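Local coordinates for protein laccase (Botrytis aclada, PDB 3SQR) that oxidises phenolic substrates at a set of copper ions while reducing dioxygen to water, and probably acts in lignin breakdown and detoxification, at residues P188-D192 and P294-Y298; K252-F257 and T344-Y349; Y401-I406 and H531-A537. One frame throughout, in Å; residues are numbered along the deposited sequence. Where two conformers were deposited one is given.

Contact 1 (P188-D192 and P294-Y298). With MAN (alpha-D-mannopyranose), chain L.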
loop_
_atom_site.group_PDB
_atom_site.type_symbol
_atom_site.label_atom_id
_atom_site.label_comp_id
_atom_site.label_asym_id
_atom_site.label_seq_id
_atom_site.Cartn_x
_atom_site.Cartn_y
_atom_site.Cartn_z
ATOM N N PRO A 188 -9.188 -6.233 -17.526
ATOM C CA PRO A 188 -8.329 -6.959 -18.437
ATOM C C PRO A 188 -6.891 -7.119 -17.910
ATOM O O PRO A 188 -6.525 -6.609 -16.863
ATOM C CB PRO A 188 -8.349 -6.091 -19.674
ATOM C CG PRO A 188 -8.505 -4.684 -19.144
ATOM C CD PRO A 188 -9.473 -4.884 -17.982
ATOM N N ALA A 189 -6.061 -7.836 -18.655
ATOM C CA ALA A 189 -4.667 -8.133 -18.186
ATOM C C ALA A 189 -3.771 -8.279 -19.419
ATOM O O ALA A 189 -4.266 -8.516 -20.505
ATOM C CB ALA A 189 -4.660 -9.419 -17.347
ATOM N N THR A 190 -2.482 -8.150 -19.243
ATOM C CA THR A 190 -1.568 -8.060 -20.351
ATOM C C THR A 190 -0.987 -9.427 -20.729
ATOM O O THR A 190 -0.218 -9.516 -21.663
ATOM C CB THR A 190 -0.430 -7.157 -20.076
ATOM O OG1 THR A 190 0.174 -7.532 -18.832
ATOM C CG2 THR A 190 -0.840 -5.647 -20.112
ATOM N N ALA A 191 -1.359 -10.460 -19.994
ATOM C CA ALA A 191 -1.052 -11.839 -20.380
ATOM C C ALA A 191 -2.196 -12.717 -19.999
ATOM O O ALA A 191 -2.966 -12.412 -19.092
ATOM C CB ALA A 191 0.288 -12.338 -19.729
ATOM N N ASP A 192 -2.321 -13.821 -20.716
ATOM C CA ASP A 192 -3.321 -14.817 -20.474
ATOM C C ASP A 192 -2.966 -15.700 -19.300
ATOM O O ASP A 192 -1.773 -15.886 -18.955
ATOM C CB ASP A 192 -3.499 -15.680 -21.739
ATOM C CG ASP A 192 -4.159 -14.916 -22.883
ATOM O OD1 ASP A 192 -4.825 -13.877 -22.668
ATOM O OD2 ASP A 192 -4.009 -15.379 -24.023
ATOM N N PRO A 294 -1.238 -2.091 -15.508
ATOM C CA PRO A 294 -0.745 -3.185 -16.306
ATOM C C PRO A 294 0.523 -2.815 -17.068
ATOM O O PRO A 294 0.658 -1.715 -17.573
ATOM C CB PRO A 294 -1.931 -3.440 -17.244
ATOM C CG PRO A 294 -3.089 -3.008 -16.509
ATOM C CD PRO A 294 -2.625 -1.771 -15.894
ATOM N N ILE A 295 1.482 -3.746 -17.107
ATOM C CA ILE A 295 2.762 -3.495 -17.741
ATOM C C ILE A 295 2.972 -4.534 -18.834
ATOM O O ILE A 295 2.337 -5.554 -18.856
ATOM C CB ILE A 295 3.967 -3.527 -16.758
ATOM C CG1 ILE A 295 4.128 -4.881 -16.085
ATOM C CG2 ILE A 295 3.795 -2.412 -15.627
ATOM C CD1 ILE A 295 5.509 -5.074 -15.347
ATOM N N VAL A 296 3.843 -4.184 -19.763
ATOM C CA VAL A 296 4.321 -5.166 -20.743
ATOM C C VAL A 296 4.945 -6.312 -19.970
ATOM O O VAL A 296 5.865 -6.091 -19.200
ATOM C CB VAL A 296 5.330 -4.494 -21.665
ATOM C CG1 VAL A 296 5.899 -5.550 -22.715
ATOM C CG2 VAL A 296 4.641 -3.385 -22.326
ATOM N N PRO A 297 4.496 -7.543 -20.225
ATOM C CA PRO A 297 5.030 -8.633 -19.404
ATOM C C PRO A 297 6.549 -8.823 -19.515
ATOM O O PRO A 297 7.121 -8.678 -20.603
ATOM C CB PRO A 297 4.299 -9.853 -19.936
ATOM C CG PRO A 297 3.004 -9.302 -20.524
ATOM C CD PRO A 297 3.379 -7.986 -21.081
ATOM N N TYR A 298 7.194 -9.127 -18.393
ATOM C CA TYR A 298 8.571 -9.519 -18.343
ATOM C C TYR A 298 8.723 -10.660 -17.354
ATOM O O TYR A 298 7.881 -10.884 -16.457
ATOM C CB TYR A 298 9.506 -8.366 -18.037
ATOM C CG TYR A 298 9.561 -7.945 -16.566
ATOM C CD1 TYR A 298 8.627 -7.072 -16.057
ATOM C CD2 TYR A 298 10.546 -8.423 -15.730
ATOM C CE1 TYR A 298 8.689 -6.665 -14.744
ATOM C CE2 TYR A 298 10.622 -8.019 -14.393
ATOM C CZ TYR A 298 9.669 -7.099 -13.937
ATOM O OH TYR A 298 9.684 -6.659 -12.649
HETATM C C1 MAN L . 13.265 -6.099 -16.415
HETATM C C2 MAN L . 14.324 -7.045 -15.862
HETATM C C3 MAN L . 15.697 -6.389 -15.824
HETATM C C4 MAN L . 16.040 -5.842 -17.212
HETATM C C5 MAN L . 14.923 -4.893 -17.666
HETATM C C6 MAN L . 15.189 -4.385 -19.089
HETATM O O2 MAN L . 14.307 -8.224 -16.658
HETATM O O3 MAN L . 16.648 -7.318 -15.298
HETATM O O4 MAN L . 17.229 -5.114 -17.129
HETATM O O5 MAN L . 13.665 -5.561 -17.669
HETATM O O6 MAN L . 15.186 -5.528 -19.954
#

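Contact 2 (K252-F257 and T344-Y349). With NAG (2-acetamido-2-deoxy-beta-D-glucopyranose), chain C; SO4 (sulfate ion), chain M.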
loop_
_atom_site.group_PDB
_atom_site.type_symbol
_atom_site.label_atom_id
_atom_site.label_comp_id
_atom_site.label_asym_id
_atom_site.label_seq_id
_atom_site.Cartn_x
_atom_site.Cartn_y
_atom_site.Cartn_z
ATOM N N LYS A 252 2.681 -23.251 7.421
ATOM C CA LYS A 252 3.101 -22.564 6.237
ATOM C C LYS A 252 1.917 -22.316 5.357
ATOM O O LYS A 252 1.010 -23.182 5.186
ATOM C CB LYS A 252 4.095 -23.358 5.422
ATOM C CG LYS A 252 5.495 -23.451 6.060
ATOM C CD LYS A 252 6.107 -22.081 6.360
ATOM C CE LYS A 252 7.579 -22.139 6.768
ATOM N NZ LYS A 252 8.144 -20.753 7.154
ATOM N N PHE A 253 1.914 -21.110 4.793
ATOM C CA PHE A 253 1.076 -20.797 3.666
ATOM C C PHE A 253 1.256 -21.890 2.615
ATOM O O PHE A 253 2.357 -22.339 2.378
ATOM C CB PHE A 253 1.518 -19.511 3.008
ATOM C CG PHE A 253 0.892 -19.258 1.664
ATOM C CD1 PHE A 253 -0.474 -18.992 1.573
ATOM C CD2 PHE A 253 1.633 -19.327 0.482
ATOM C CE1 PHE A 253 -1.084 -18.737 0.365
ATOM C CE2 PHE A 253 1.023 -19.090 -0.772
ATOM C CZ PHE A 253 -0.362 -18.805 -0.826
ATOM N N GLU A 254 0.171 -22.303 2.018
ATOM C CA GLU A 254 0.255 -23.324 0.972
ATOM C C GLU A 254 -0.542 -22.912 -0.207
ATOM O O GLU A 254 -1.657 -22.356 -0.043
ATOM C CB GLU A 254 -0.280 -24.651 1.507
ATOM C CG GLU A 254 -0.042 -25.851 0.597
ATOM C CD GLU A 254 -1.070 -26.055 -0.498
ATOM O OE1 GLU A 254 -2.174 -25.471 -0.404
ATOM O OE2 GLU A 254 -0.764 -26.811 -1.462
ATOM N N LEU A 255 -0.029 -23.244 -1.377
ATOM C CA LEU A 255 -0.596 -22.911 -2.654
ATOM C C LEU A 255 -0.453 -24.190 -3.516
ATOM O O LEU A 255 0.637 -24.723 -3.567
ATOM C CB LEU A 255 0.224 -21.788 -3.309
ATOM C CG LEU A 255 -0.228 -21.371 -4.703
ATOM C CD1 LEU A 255 -1.759 -21.085 -4.852
ATOM C CD2 LEU A 255 0.651 -20.249 -5.271
ATOM N N THR A 256 -1.553 -24.647 -4.061
ATOM C CA THR A 256 -1.577 -25.855 -4.916
ATOM C C THR A 256 -1.651 -25.542 -6.360
ATOM O O THR A 256 -2.523 -24.772 -6.796
ATOM C CB THR A 256 -2.742 -26.711 -4.517
ATOM O OG1 THR A 256 -2.514 -27.096 -3.181
ATOM C CG2 THR A 256 -2.824 -27.970 -5.433
ATOM N N PHE A 257 -0.757 -26.141 -7.150
ATOM C CA PHE A 257 -0.770 -25.964 -8.559
ATOM C C PHE A 257 -1.164 -27.311 -9.223
ATOM O O PHE A 257 -0.788 -28.403 -8.742
ATOM C CB PHE A 257 0.587 -25.591 -9.140
ATOM C CG PHE A 257 0.959 -24.150 -9.073
ATOM C CD1 PHE A 257 0.071 -23.160 -8.611
ATOM C CD2 PHE A 257 2.225 -23.769 -9.441
ATOM C CE1 PHE A 257 0.497 -21.839 -8.573
ATOM C CE2 PHE A 257 2.645 -22.428 -9.394
ATOM C CZ PHE A 257 1.758 -21.488 -8.964
ATOM N N THR A 344 8.574 -17.775 4.303
ATOM C CA THR A 344 8.431 -18.734 3.264
ATOM C C THR A 344 7.042 -19.365 3.370
ATOM O O THR A 344 6.371 -19.292 4.419
ATOM C CB THR A 344 9.448 -19.920 3.385
ATOM O OG1 THR A 344 9.261 -20.614 4.617
ATOM C CG2 THR A 344 10.899 -19.387 3.281
ATOM N N GLY A 345 6.678 -19.999 2.285
ATOM C CA GLY A 345 5.493 -20.834 2.183
ATOM C C GLY A 345 5.822 -22.021 1.288
ATOM O O GLY A 345 6.965 -22.201 0.903
ATOM N N ILE A 346 4.811 -22.803 1.004
ATOM C CA ILE A 346 4.946 -24.036 0.252
ATOM C C ILE A 346 3.994 -24.086 -0.898
ATOM O O ILE A 346 2.753 -23.891 -0.753
ATOM C CB ILE A 346 4.655 -25.287 1.169
ATOM C CG1 ILE A 346 5.617 -25.345 2.328
ATOM C CG2 ILE A 346 4.737 -26.532 0.341
ATOM C CD1 ILE A 346 5.275 -26.453 3.370
ATOM N N LEU A 347 4.569 -24.339 -2.085
ATOM C CA LEU A 347 3.873 -24.642 -3.274
ATOM C C LEU A 347 3.863 -26.176 -3.443
ATOM O O LEU A 347 4.913 -26.764 -3.347
ATOM C CB LEU A 347 4.621 -24.067 -4.448
ATOM C CG LEU A 347 3.963 -24.358 -5.799
ATOM C CD1 LEU A 347 2.684 -23.569 -5.950
ATOM C CD2 LEU A 347 4.934 -24.010 -6.905
ATOM N N ARG A 348 2.690 -26.744 -3.641
ATOM C CA ARG A 348 2.517 -28.215 -3.865
ATOM C C ARG A 348 1.851 -28.446 -5.187
ATOM O O ARG A 348 0.862 -27.783 -5.542
ATOM C CB ARG A 348 1.661 -28.802 -2.778
ATOM C CG ARG A 348 2.192 -28.556 -1.385
ATOM C CD ARG A 348 1.447 -29.461 -0.439
ATOM N NE ARG A 348 1.760 -29.250 0.939
ATOM C CZ ARG A 348 2.910 -29.584 1.507
ATOM N NH1 ARG A 348 3.893 -30.146 0.811
ATOM N NH2 ARG A 348 3.074 -29.349 2.786
ATOM N N TYR A 349 2.348 -29.436 -5.933
ATOM C CA TYR A 349 1.636 -29.906 -7.122
ATOM C C TYR A 349 0.744 -31.052 -6.751
ATOM O O TYR A 349 -0.122 -31.461 -7.530
ATOM C CB TYR A 349 2.632 -30.327 -8.197
ATOM C CG TYR A 349 3.198 -29.226 -9.078
ATOM C CD1 TYR A 349 4.104 -28.298 -8.572
ATOM C CD2 TYR A 349 2.804 -29.089 -10.399
ATOM C CE1 TYR A 349 4.619 -27.308 -9.360
ATOM C CE2 TYR A 349 3.352 -28.096 -11.218
ATOM C CZ TYR A 349 4.237 -27.206 -10.676
ATOM O OH TYR A 349 4.808 -26.233 -11.409
HETATM C C1 NAG C . -4.949 -15.479 0.686
HETATM C C2 NAG C . -5.418 -16.475 -0.369
HETATM C C3 NAG C . -6.668 -15.904 -1.009
HETATM C C4 NAG C . -7.757 -15.630 0.018
HETATM C C5 NAG C . -7.174 -14.881 1.259
HETATM C C6 NAG C . -7.972 -15.193 2.500
HETATM C C7 NAG C . -4.102 -17.702 -1.989
HETATM C C8 NAG C . -3.170 -17.677 -3.188
HETATM N N2 NAG C . -4.495 -16.552 -1.461
HETATM O O3 NAG C . -7.158 -16.732 -2.037
HETATM O O4 NAG C . -8.795 -14.829 -0.578
HETATM O O5 NAG C . -5.924 -15.373 1.669
HETATM O O6 NAG C . -7.680 -14.227 3.512
HETATM O O7 NAG C . -4.511 -18.752 -1.483
HETATM S S SO4 M . -0.730 -28.208 3.590
HETATM O O1 SO4 M . -1.236 -29.188 4.539
HETATM O O2 SO4 M . -1.309 -26.907 3.944
HETATM O O3 SO4 M . 0.717 -28.105 3.674
HETATM O O4 SO4 M . -1.136 -28.607 2.232
HETATM O O HOH W 1 3.822 -19.179 5.634
#

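Contact 3 (Y401-I406 and H531-A537). With CU (copper (II) ion), chain D.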
loop_
_atom_site.group_PDB
_atom_site.type_symbol
_atom_site.label_atom_id
_atom_site.label_comp_id
_atom_site.label_asym_id
_atom_site.label_seq_id
_atom_site.Cartn_x
_atom_site.Cartn_y
_atom_site.Cartn_z
ATOM N N TYR A 401 10.870 12.710 20.139
ATOM C CA TYR A 401 11.277 11.376 19.710
ATOM C C TYR A 401 11.783 11.594 18.297
ATOM O O TYR A 401 11.811 12.737 17.855
ATOM C CB TYR A 401 10.110 10.406 19.805
ATOM C CG TYR A 401 8.830 10.854 19.115
ATOM C CD1 TYR A 401 8.668 10.696 17.735
ATOM C CD2 TYR A 401 7.778 11.456 19.844
ATOM C CE1 TYR A 401 7.518 11.114 17.093
ATOM C CE2 TYR A 401 6.611 11.850 19.221
ATOM C CZ TYR A 401 6.489 11.678 17.821
ATOM O OH TYR A 401 5.344 12.096 17.196
ATOM N N PHE A 402 12.245 10.531 17.652
ATOM C CA PHE A 402 12.864 10.602 16.335
ATOM C C PHE A 402 11.782 10.980 15.336
ATOM O O PHE A 402 10.756 10.336 15.275
ATOM C CB PHE A 402 13.423 9.244 15.951
ATOM C CG PHE A 402 14.195 9.231 14.694
ATOM C CD1 PHE A 402 13.556 9.090 13.460
ATOM C CD2 PHE A 402 15.574 9.300 14.721
ATOM C CE1 PHE A 402 14.280 9.066 12.290
ATOM C CE2 PHE A 402 16.302 9.270 13.549
ATOM C CZ PHE A 402 15.635 9.163 12.322
ATOM N N THR A 403 12.042 12.006 14.556
ATOM C CA THR A 403 11.113 12.454 13.542
ATOM C C THR A 403 11.868 12.572 12.234
ATOM O O THR A 403 13.049 12.905 12.227
ATOM C CB THR A 403 10.483 13.808 13.828
ATOM O OG1 THR A 403 11.494 14.833 13.819
ATOM C CG2 THR A 403 9.758 13.838 15.150
ATOM N N TRP A 404 11.157 12.316 11.138
ATOM C CA TRP A 404 11.614 12.639 9.791
ATOM C C TRP A 404 11.092 14.023 9.414
ATOM O O TRP A 404 9.958 14.380 9.787
ATOM C CB TRP A 404 11.097 11.605 8.768
ATOM C CG TRP A 404 11.461 10.209 9.086
ATOM C CD1 TRP A 404 10.711 9.336 9.783
ATOM C CD2 TRP A 404 12.708 9.552 8.822
ATOM N NE1 TRP A 404 11.377 8.148 9.917
ATOM C CE2 TRP A 404 12.607 8.245 9.346
ATOM C CE3 TRP A 404 13.908 9.948 8.208
ATOM C CZ2 TRP A 404 13.633 7.334 9.292
ATOM C CZ3 TRP A 404 14.935 9.013 8.134
ATOM C CH2 TRP A 404 14.792 7.725 8.674
ATOM N N THR A 405 11.844 14.747 8.586
ATOM C CA THR A 405 11.417 16.025 8.146
ATOM C C THR A 405 11.505 16.106 6.642
ATOM O O THR A 405 12.295 15.450 6.005
ATOM C CB THR A 405 12.287 17.158 8.783
ATOM O OG1 THR A 405 13.633 16.931 8.350
ATOM C CG2 THR A 405 12.185 17.151 10.346
ATOM N N ILE A 406 10.610 16.916 6.101
ATOM C CA ILE A 406 10.558 17.279 4.697
ATOM C C ILE A 406 10.702 18.786 4.659
ATOM O O ILE A 406 9.856 19.531 5.187
ATOM C CB ILE A 406 9.208 16.945 4.126
ATOM C CG1 ILE A 406 8.858 15.491 4.483
ATOM C CG2 ILE A 406 9.238 17.167 2.588
ATOM C CD1 ILE A 406 9.161 14.535 3.401
ATOM N N HIS A 531 7.844 5.207 9.900
ATOM C CA HIS A 531 8.307 6.459 9.281
ATOM C C HIS A 531 7.143 7.387 9.032
ATOM O O HIS A 531 7.226 8.582 9.320
ATOM C CB HIS A 531 9.070 6.171 7.994
ATOM C CG HIS A 531 10.342 5.408 8.226
ATOM N ND1 HIS A 531 11.208 5.079 7.226
ATOM C CD2 HIS A 531 10.870 4.880 9.362
ATOM C CE1 HIS A 531 12.231 4.410 7.728
ATOM N NE2 HIS A 531 12.056 4.297 9.035
ATOM N N ALA A 532 6.026 6.840 8.585
ATOM C CA ALA A 532 4.808 7.626 8.476
ATOM C C ALA A 532 4.420 8.240 9.791
ATOM O O ALA A 532 4.117 9.429 9.883
ATOM C CB ALA A 532 3.624 6.737 7.885
ATOM N N SER A 533 4.433 7.427 10.835
ATOM C CA SER A 533 4.077 7.890 12.180
ATOM C C SER A 533 5.067 8.951 12.732
ATOM O O SER A 533 4.646 9.877 13.486
ATOM C CB SER A 533 4.022 6.724 13.114
ATOM O OG SER A 533 2.755 6.125 12.993
ATOM N N GLU A 534 6.311 8.842 12.277
ATOM C CA GLU A 534 7.405 9.794 12.536
ATOM C C GLU A 534 7.402 11.005 11.635
ATOM O O GLU A 534 8.356 11.767 11.622
ATOM C CB GLU A 534 8.724 9.028 12.484
ATOM C CG GLU A 534 8.849 8.113 13.677
ATOM C CD GLU A 534 9.738 6.927 13.507
ATOM O OE1 GLU A 534 10.452 6.830 12.498
ATOM O OE2 GLU A 534 9.723 6.046 14.429
ATOM N N GLY A 535 6.339 11.192 10.852
ATOM C CA GLY A 535 6.196 12.332 10.046
ATOM C C GLY A 535 6.875 12.419 8.700
ATOM O O GLY A 535 6.972 13.544 8.135
ATOM N N LEU A 536 7.282 11.299 8.102
ATOM C CA LEU A 536 7.850 11.347 6.793
ATOM C C LEU A 536 6.768 11.412 5.745
ATOM O O LEU A 536 6.403 10.411 5.142
ATOM C CB LEU A 536 8.756 10.104 6.510
ATOM C CG LEU A 536 9.897 10.359 5.570
ATOM C CD1 LEU A 536 10.836 9.150 5.529
ATOM C CD2 LEU A 536 9.433 10.678 4.183
ATOM N N ALA A 537 6.311 12.606 5.499
ATOM C CA ALA A 537 5.112 12.808 4.759
ATOM C C ALA A 537 4.949 14.267 4.416
ATOM O O ALA A 537 5.399 15.129 5.151
ATOM C CB ALA A 537 3.902 12.315 5.605
HETATM CU CU CU D . 10.758 5.548 5.310
HETATM O O HOH W 2 5.450 12.084 14.591
#

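Contact 1 (P188-D192 and P294-Y298)
Thr190 meets the edge of a strand through both branches of its side chain, OG1 and CG2, and Ile295 O is at the centre of the meeting. The first torsion (chi1 51°) puts OG1 between the backbone N and the carbonyl carbon. From there the hydroxyl lies 2.9 Å (OG1 to O) from the carbonyl oxygen of Ile295. Ile288 O, on the adjacent strand 285-290, is a further acceptor within reach of Thr190 OG1.

The same rotation places the methyl of Thr190 anti to the carbonyl carbon, beside the backbone N, where it meets Pro294. Thr190 CG2 lies 3.8 Å from Pro294 CB, with the two side chains at about a right angle. CG2 is also 3.4 Å from Ile295 O, so the carbonyl oxygen has the hydroxyl and the methyl of one threonine close by. Pro297 fills the other end of the contact. Its CG is 3.4 Å from the backbone oxygen of Thr190 and 3.7 Å from Thr190 OG1. Ala191 CB touches Pro297 CG more loosely, at 4.2 Å. Pro294 thus meets the methyl of Thr190, while Pro297 meets its backbone oxygen, its hydroxyl and Ala191.

Tyr298 does not touch the loop. Its ring approaches a mannose obliquely, with CD2 3.6 Å from C1 of the sugar, and its hydroxyl is hydrogen-bonded to Glu371. Strand 293-300 pairs with strand 285-290 and also makes backbone bonds to Val377 and His379. Residues 188-192 link strand 180-186 to strand 195-205. The arrangement is a connection between the first and second cupredoxin domains of a multicopper oxidase, laid against a strand of the second.

Contact 2 (K252-F257 and T344-Y349)
Leu347 has CG anti to its backbone N (chi1 179°), which puts CD1 and CD2 against the ring of Phe257. Phe257 CG is anti to its carbonyl carbon, beside the backbone N (chi1 -83°), and the two side chains cross at about a right angle. Leu347 CD1 sits over the middle of the ring, 3.4 Å from its centroid, in a CH-pi contact. The same methyl packs against Leu255 CG at 3.9 Å. Phe257 also turns an edge to the face of Tyr349 in a T-shaped pair, planes 86° apart, and its CB lies over the centre of that face. The hydroxyl of Tyr349 is held elsewhere, by His283 and the amide of Ala319.

Lys252 bends at chi2, and its NZ donates to Thr344 OG1 at 2.8 Å. Asn234 also takes a hydrogen bond from this amine. Nearer the backbone, CB and CG of Lys252 rest on Ile346 CD1.

Between these ends, strands 254-256 and 344-348 run parallel, and strand 254-256 lies at the border of its sheet. This is a parallel pairing in the second cupredoxin domain. Residues Phe253 and Leu255 accept from the amides of Ile346 and Arg348, while Leu255 and Phe257 donate to the carbonyls of Ile346 and Arg348. A water joins Phe253 N to Thr344 O.

On the face with Glu254 and Ile346, the extended chain of Arg348 reaches a sulfate, probably from the crystallisation liquor. Arg348 NH2 and NE both bond to sulfate O3, at 2.8 Å and 3.1 Å, and NE also reaches O4. Arg348 NH1 goes instead to Ala355 O. Glu254 OE2 touches Arg348 CB at 3.4 Å but stops short of a salt bridge. At the start of the segment, the edge of the Phe253 ring meets a glycan, CZ lying 3.8 Å from C8 of the N-acetylglucosamine.

Contact 3 (Y401-I406 and H531-A537)
This buried contact packs a strand against the end of a copper-ligand helix, and Trp404 contributes the largest share, touching His531, Glu534 and Leu536. Strand 402-406 lies at the border of a sheet in the third cupredoxin domain. Helix 529-533 ends beside it in a Schellman motif. Gly535, with positive phi, is its C-prime residue, and Leu536 N reaches back to His531 O.

The backbone joins the two segments once, where Trp404 N donates to Glu534 O at 2.9 Å. The indole N-H adds a weak, bent bond to the carboxylate, NE1 to Glu534 OE1 3.0 Å with 134° at the hydrogen. The extended Glu534 chain passes close to Phe402 O, its CG 3.3 Å from that oxygen, which has no polar partner in the model. A water also bridges the segments, lying 2.6 Å from both Tyr401 OH and Ser533 O.

Trp404 CG lies beside its backbone N (chi1 -56°), which lays the indole against the histidine. Trp404 CZ2 is over the centre of the His531 ring, 3.4 Å above its plane. The two rings meet obliquely, planes 53° apart. Phe402 CE1 lies over one face of the indole, toward its rim, and Leu536 CD1 over the opposite face, also toward the rim. The indole also meets His463 edge-to-face.

His531 binds the copper through ND1 at 2.0 Å, and His463 and Cys526 supply the other two ligands. Leu536 CD1 approaches the metal to 3.6 Å without binding it, so one methyl touches both indole and copper site. Two histidines, one cysteine and a non-coordinating leucine at the axial position form the type 1 copper site of a laccase.

Contacts 1 and 2 interlock along the chain: 188-192, 252-257, 294-298 and 344-349 follow in that order. Contact 3 comes later, from 401-406 to 531-537. The centres of contacts 1 and 2 are about 24 Å apart, with nearest atoms about 12 Å apart. They involve the two different sheets of the second cupredoxin domain: strand 293-300 belongs to one, strands 254-256 and 344-348 to the other. Contact 3 is in the third domain, on the opposite side of the chain's centre, with its centre about 36 Å and 38 Å from those of contacts 1 and 2. Of the three, only contact 3 includes a copper ligand. The other two lie away from the copper sites.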